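Local coordinates for penicillin-binding protein PbpB (Mycobacterium tuberculosis, PDB 6KGU) that builds cross-linked peptidoglycan for the mycobacterial cell wall and is inactivated by beta-lactam antibiotics such as aztreonam, at residues L350-G364 and G385-Y397. Sequence-based numbering, arbitrary orientation.
Sequences LGQRTGVGLPGESAG and GLSMTLLQMTGMY
Both hydrogens of the Gln392 side-chain amide are spent on backbone carbonyls of the 350-364 loop: NE2 donates to Gln352 O at 2.7 Å and to Ala363 O at 3.0 Å. Each acceptor lies close to the amide plane of Gln392, whereas the donor sits well above both carbonyl planes, 59° out of that of Gln352 and 68° out of that of Ala363. The side chain is extended beyond CG (chi2 177°), which carries the amide from the first turn of the helix to the two arms of the loop. The amide oxygen is held too: OE1 accepts from Thr389 N and from a water that also bonds Gly351 N and Ser387 O, so the rotation of the amide is fixed. In return Thr389 OG1 accepts from Gln392 N at 3.0 Å, completing a capping box at the helix start. A second water accepts from Thr389 OG1 and donates to Glu361 OE2 and Ser362 O, bridging the cap to the loop. Glu361 OE2 is further gripped by Thr354 N and Thr354 OG1, which arrive from opposite faces of the carboxylate.

Apolar contacts lie on two flanks. Leu391 CD2 packs on Val356 CG1 (3.7 Å) and also lies beside the hydroxyl oxygen of Thr354. Leu350 rests CD1 against both Met388 CE and Met396 SD, 3.8 Å from each, and crosses the Met396 side chain at about a right angle. Gly364 CA lies 3.6 Å from Ser387 O. Leu390 and Thr394 pack on strand 220-227, and Gly385 N bonds Glu266. The arrangement is a capping-box helix start whose glutamine also ties down a loop, within the penicillin-binding transpeptidase fold, with the side chain of Leu386 about 7 Å from the bound aztreonam.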
loop_
_atom_site.group_PDB
_atom_site.type_symbol
_atom_site.label_atom_id
_atom_site.label_comp_id
_atom_site.label_asym_id
_atom_site.label_seq_id
_atom_site.Cartn_x
_atom_site.Cartn_y
_atom_site.Cartn_z
ATOM N N LEU A 350 2.877 12.121 2.169
ATOM C CA LEU A 350 1.705 12.299 1.326
ATOM C C LEU A 350 1.901 13.481 0.382
ATOM O O LEU A 350 2.625 14.431 0.683
ATOM C CB LEU A 350 0.463 12.495 2.191
ATOM C CG LEU A 350 0.279 11.326 3.175
ATOM C CD1 LEU A 350 -1.021 11.468 3.974
ATOM C CD2 LEU A 350 0.331 9.964 2.440
ATOM N N GLY A 351 1.269 13.402 -0.785
ATOM C CA GLY A 351 1.374 14.439 -1.796
ATOM C C GLY A 351 2.660 14.425 -2.594
ATOM O O GLY A 351 2.848 15.295 -3.451
ATOM N N GLN A 352 3.550 13.470 -2.345
ATOM C CA GLN A 352 4.841 13.393 -3.009
ATOM C C GLN A 352 5.061 11.973 -3.523
ATOM O O GLN A 352 4.772 10.999 -2.821
ATOM C CB GLN A 352 5.988 13.803 -2.032
ATOM C CG GLN A 352 5.629 14.980 -1.071
ATOM C CD GLN A 352 6.237 14.845 0.358
ATOM O OE1 GLN A 352 7.459 14.891 0.526
ATOM N NE2 GLN A 352 5.375 14.685 1.382
ATOM N N ARG A 353 5.568 11.859 -4.751
ATOM C CA ARG A 353 6.008 10.570 -5.274
ATOM C C ARG A 353 7.050 9.930 -4.363
ATOM O O ARG A 353 7.919 10.609 -3.808
ATOM C CB ARG A 353 6.609 10.726 -6.675
ATOM C CG ARG A 353 5.591 10.855 -7.759
ATOM C CD ARG A 353 6.256 11.073 -9.113
ATOM N NE ARG A 353 5.229 11.284 -10.122
ATOM C CZ ARG A 353 4.807 12.478 -10.522
ATOM N NH1 ARG A 353 5.339 13.581 -10.005
ATOM N NH2 ARG A 353 3.850 12.566 -11.443
ATOM N N THR A 354 6.982 8.603 -4.239
ATOM C CA THR A 354 7.937 7.898 -3.404
ATOM C C THR A 354 9.307 7.782 -4.066
ATOM O O THR A 354 10.299 7.603 -3.354
ATOM C CB THR A 354 7.442 6.489 -3.075
ATOM O OG1 THR A 354 7.405 5.719 -4.283
ATOM C CG2 THR A 354 6.054 6.512 -2.421
ATOM N N GLY A 355 9.376 7.860 -5.398
ATOM C CA GLY A 355 10.590 7.496 -6.110
ATOM C C GLY A 355 10.849 6.002 -6.174
ATOM O O GLY A 355 12.011 5.580 -6.277
ATOM N N VAL A 356 9.793 5.180 -6.135
ATOM C CA VAL A 356 9.957 3.724 -6.041
ATOM C C VAL A 356 10.668 3.129 -7.251
ATOM O O VAL A 356 11.204 2.013 -7.167
ATOM C CB VAL A 356 8.568 3.062 -5.829
ATOM C CG1 VAL A 356 7.640 3.395 -6.990
ATOM C CG2 VAL A 356 8.700 1.554 -5.664
ATOM N N GLY A 357 10.702 3.837 -8.377
ATOM C CA GLY A 357 11.321 3.288 -9.566
ATOM C C GLY A 357 10.360 2.570 -10.491
ATOM O O GLY A 357 10.757 1.610 -11.168
ATOM N N LEU A 358 9.100 2.987 -10.523
ATOM C CA LEU A 358 8.109 2.391 -11.398
ATOM C C LEU A 358 7.483 3.473 -12.265
ATOM O O LEU A 358 7.202 4.567 -11.766
ATOM C CB LEU A 358 7.003 1.676 -10.583
ATOM C CG LEU A 358 7.416 0.377 -9.873
ATOM C CD1 LEU A 358 6.390 -0.075 -8.832
ATOM C CD2 LEU A 358 7.653 -0.714 -10.902
ATOM N N PRO A 359 7.241 3.206 -13.548
ATOM C CA PRO A 359 6.651 4.238 -14.409
ATOM C C PRO A 359 5.207 4.538 -14.025
ATOM O O PRO A 359 4.473 3.667 -13.555
ATOM C CB PRO A 359 6.732 3.622 -15.813
ATOM C CG PRO A 359 6.743 2.137 -15.581
ATOM C CD PRO A 359 7.414 1.911 -14.241
ATOM N N GLY A 360 4.805 5.795 -14.230
ATOM C CA GLY A 360 3.423 6.193 -14.022
ATOM C C GLY A 360 3.006 6.406 -12.582
ATOM O O GLY A 360 1.801 6.426 -12.298
ATOM N N GLU A 361 3.957 6.570 -11.660
ATOM C CA GLU A 361 3.601 6.774 -10.262
ATOM C C GLU A 361 2.913 8.127 -10.075
ATOM O O GLU A 361 3.434 9.157 -10.511
ATOM C CB GLU A 361 4.834 6.704 -9.353
ATOM C CG GLU A 361 4.411 6.848 -7.860
ATOM C CD GLU A 361 5.561 6.970 -6.866
ATOM O OE1 GLU A 361 6.713 7.216 -7.279
ATOM O OE2 GLU A 361 5.288 6.830 -5.652
ATOM N N SER A 362 1.752 8.129 -9.418
ATOM C CA SER A 362 1.090 9.385 -9.087
ATOM C C SER A 362 1.635 9.938 -7.775
ATOM O O SER A 362 2.080 9.194 -6.899
ATOM C CB SER A 362 -0.427 9.186 -8.986
ATOM O OG SER A 362 -1.049 10.316 -8.406
ATOM N N ALA A 363 1.608 11.260 -7.648
ATOM C CA ALA A 363 2.009 11.917 -6.414
ATOM C C ALA A 363 0.878 12.023 -5.408
ATOM O O ALA A 363 1.125 12.404 -4.253
ATOM C CB ALA A 363 2.532 13.335 -6.705
ATOM N N GLY A 364 -0.349 11.720 -5.816
ATOM C CA GLY A 364 -1.478 11.971 -4.957
ATOM C C GLY A 364 -1.718 13.471 -4.874
ATOM O O GLY A 364 -1.193 14.252 -5.656
ATOM N N GLY A 385 -10.723 14.856 1.515
ATOM C CA GLY A 385 -10.124 16.062 0.969
ATOM C C GLY A 385 -8.688 15.927 0.522
ATOM O O GLY A 385 -8.037 16.941 0.242
ATOM N N LEU A 386 -8.172 14.708 0.450
ATOM C CA LEU A 386 -6.838 14.451 -0.057
ATOM C C LEU A 386 -6.889 13.097 -0.739
ATOM O O LEU A 386 -7.856 12.339 -0.581
ATOM C CB LEU A 386 -5.780 14.466 1.057
ATOM C CG LEU A 386 -5.657 13.259 1.993
ATOM C CD1 LEU A 386 -4.476 13.429 2.931
ATOM C CD2 LEU A 386 -6.943 13.056 2.802
ATOM N N SER A 387 -5.844 12.790 -1.502
ATOM C CA SER A 387 -5.787 11.498 -2.164
ATOM C C SER A 387 -4.376 10.955 -2.069
ATOM O O SER A 387 -3.409 11.716 -1.973
ATOM C CB SER A 387 -6.237 11.599 -3.631
ATOM O OG SER A 387 -5.271 12.298 -4.382
ATOM N N MET A 388 -4.263 9.625 -2.110
ATOM C CA MET A 388 -2.975 8.961 -2.030
ATOM C C MET A 388 -3.067 7.667 -2.813
ATOM O O MET A 388 -4.153 7.118 -3.004
ATOM C CB MET A 388 -2.579 8.642 -0.579
ATOM C CG MET A 388 -3.530 7.626 0.103
ATOM S SD MET A 388 -3.199 7.376 1.873
ATOM C CE MET A 388 -3.540 9.024 2.513
ATOM N N THR A 389 -1.910 7.165 -3.221
ATOM C CA THR A 389 -1.823 5.844 -3.811
ATOM C C THR A 389 -1.777 4.768 -2.732
ATOM O O THR A 389 -1.505 5.028 -1.555
ATOM C CB THR A 389 -0.593 5.740 -4.706
ATOM O OG1 THR A 389 0.577 5.853 -3.901
ATOM C CG2 THR A 389 -0.597 6.875 -5.741
ATOM N N LEU A 390 -2.057 3.535 -3.156
ATOM C CA LEU A 390 -1.877 2.383 -2.282
ATOM C C LEU A 390 -0.453 2.310 -1.744
ATOM O O LEU A 390 -0.239 1.977 -0.570
ATOM C CB LEU A 390 -2.227 1.091 -3.038
ATOM C CG LEU A 390 -2.293 -0.153 -2.139
ATOM C CD1 LEU A 390 -3.212 0.113 -0.967
ATOM C CD2 LEU A 390 -2.769 -1.402 -2.919
ATOM N N LEU A 391 0.539 2.602 -2.592
ATOM C CA LEU A 391 1.927 2.524 -2.136
ATOM C C LEU A 391 2.219 3.576 -1.069
ATOM O O LEU A 391 2.885 3.288 -0.065
ATOM C CB LEU A 391 2.887 2.681 -3.324
ATOM C CG LEU A 391 4.369 2.618 -2.967
ATOM C CD1 LEU A 391 4.743 1.259 -2.355
ATOM C CD2 LEU A 391 5.231 2.916 -4.203
ATOM N N GLN A 392 1.761 4.818 -1.295
ATOM C CA GLN A 392 1.893 5.863 -0.281
ATOM C C GLN A 392 1.215 5.456 1.028
ATOM O O GLN A 392 1.772 5.640 2.114
ATOM C CB GLN A 392 1.271 7.165 -0.792
ATOM C CG GLN A 392 2.109 7.886 -1.835
ATOM C CD GLN A 392 1.418 9.123 -2.351
ATOM O OE1 GLN A 392 0.196 9.132 -2.497
ATOM N NE2 GLN A 392 2.196 10.174 -2.644
ATOM N N MET A 393 -0.021 4.958 0.939
ATOM C CA MET A 393 -0.741 4.520 2.134
ATOM C C MET A 393 0.063 3.476 2.889
ATOM O O MET A 393 0.297 3.602 4.098
ATOM C CB MET A 393 -2.111 3.960 1.730
ATOM C CG MET A 393 -2.991 3.506 2.888
ATOM S SD MET A 393 -4.472 2.639 2.293
ATOM C CE MET A 393 -3.956 0.928 2.465
ATOM N N THR A 394 0.511 2.440 2.177
ATOM C CA THR A 394 1.327 1.400 2.790
ATOM C C THR A 394 2.634 1.968 3.341
ATOM O O THR A 394 3.123 1.520 4.382
ATOM C CB THR A 394 1.590 0.298 1.763
ATOM O OG1 THR A 394 0.340 -0.104 1.188
ATOM C CG2 THR A 394 2.228 -0.902 2.408
ATOM N N GLY A 395 3.211 2.957 2.657
ATOM C CA GLY A 395 4.457 3.541 3.129
ATOM C C GLY A 395 4.294 4.284 4.444
ATOM O O GLY A 395 5.222 4.312 5.264
ATOM N N MET A 396 3.112 4.867 4.676
ATOM C CA MET A 396 2.814 5.502 5.960
ATOM C C MET A 396 2.937 4.513 7.101
ATOM O O MET A 396 3.515 4.821 8.150
ATOM C CB MET A 396 1.400 6.086 5.956
ATOM C CG MET A 396 1.248 7.380 5.204
ATOM S SD MET A 396 -0.032 8.404 5.943
ATOM C CE MET A 396 -1.535 7.518 5.530
ATOM N N TYR A 397 2.343 3.330 6.933
ATOM C CA TYR A 397 2.369 2.338 8.000
ATOM C C TYR A 397 3.759 1.729 8.140
ATOM O O TYR A 397 4.136 1.282 9.230
ATOM C CB TYR A 397 1.287 1.278 7.742
ATOM C CG TYR A 397 -0.088 1.815 8.084
ATOM C CD1 TYR A 397 -0.675 2.815 7.312
ATOM C CD2 TYR A 397 -0.786 1.359 9.208
ATOM C CE1 TYR A 397 -1.937 3.344 7.633
ATOM C CE2 TYR A 397 -2.033 1.884 9.543
ATOM C CZ TYR A 397 -2.600 2.878 8.748
ATOM O OH TYR A 397 -3.839 3.402 9.055
HETATM O O HOH W 1 -0.748 11.372 -1.130
HETATM O O HOH W 2 2.781 7.027 -5.036
#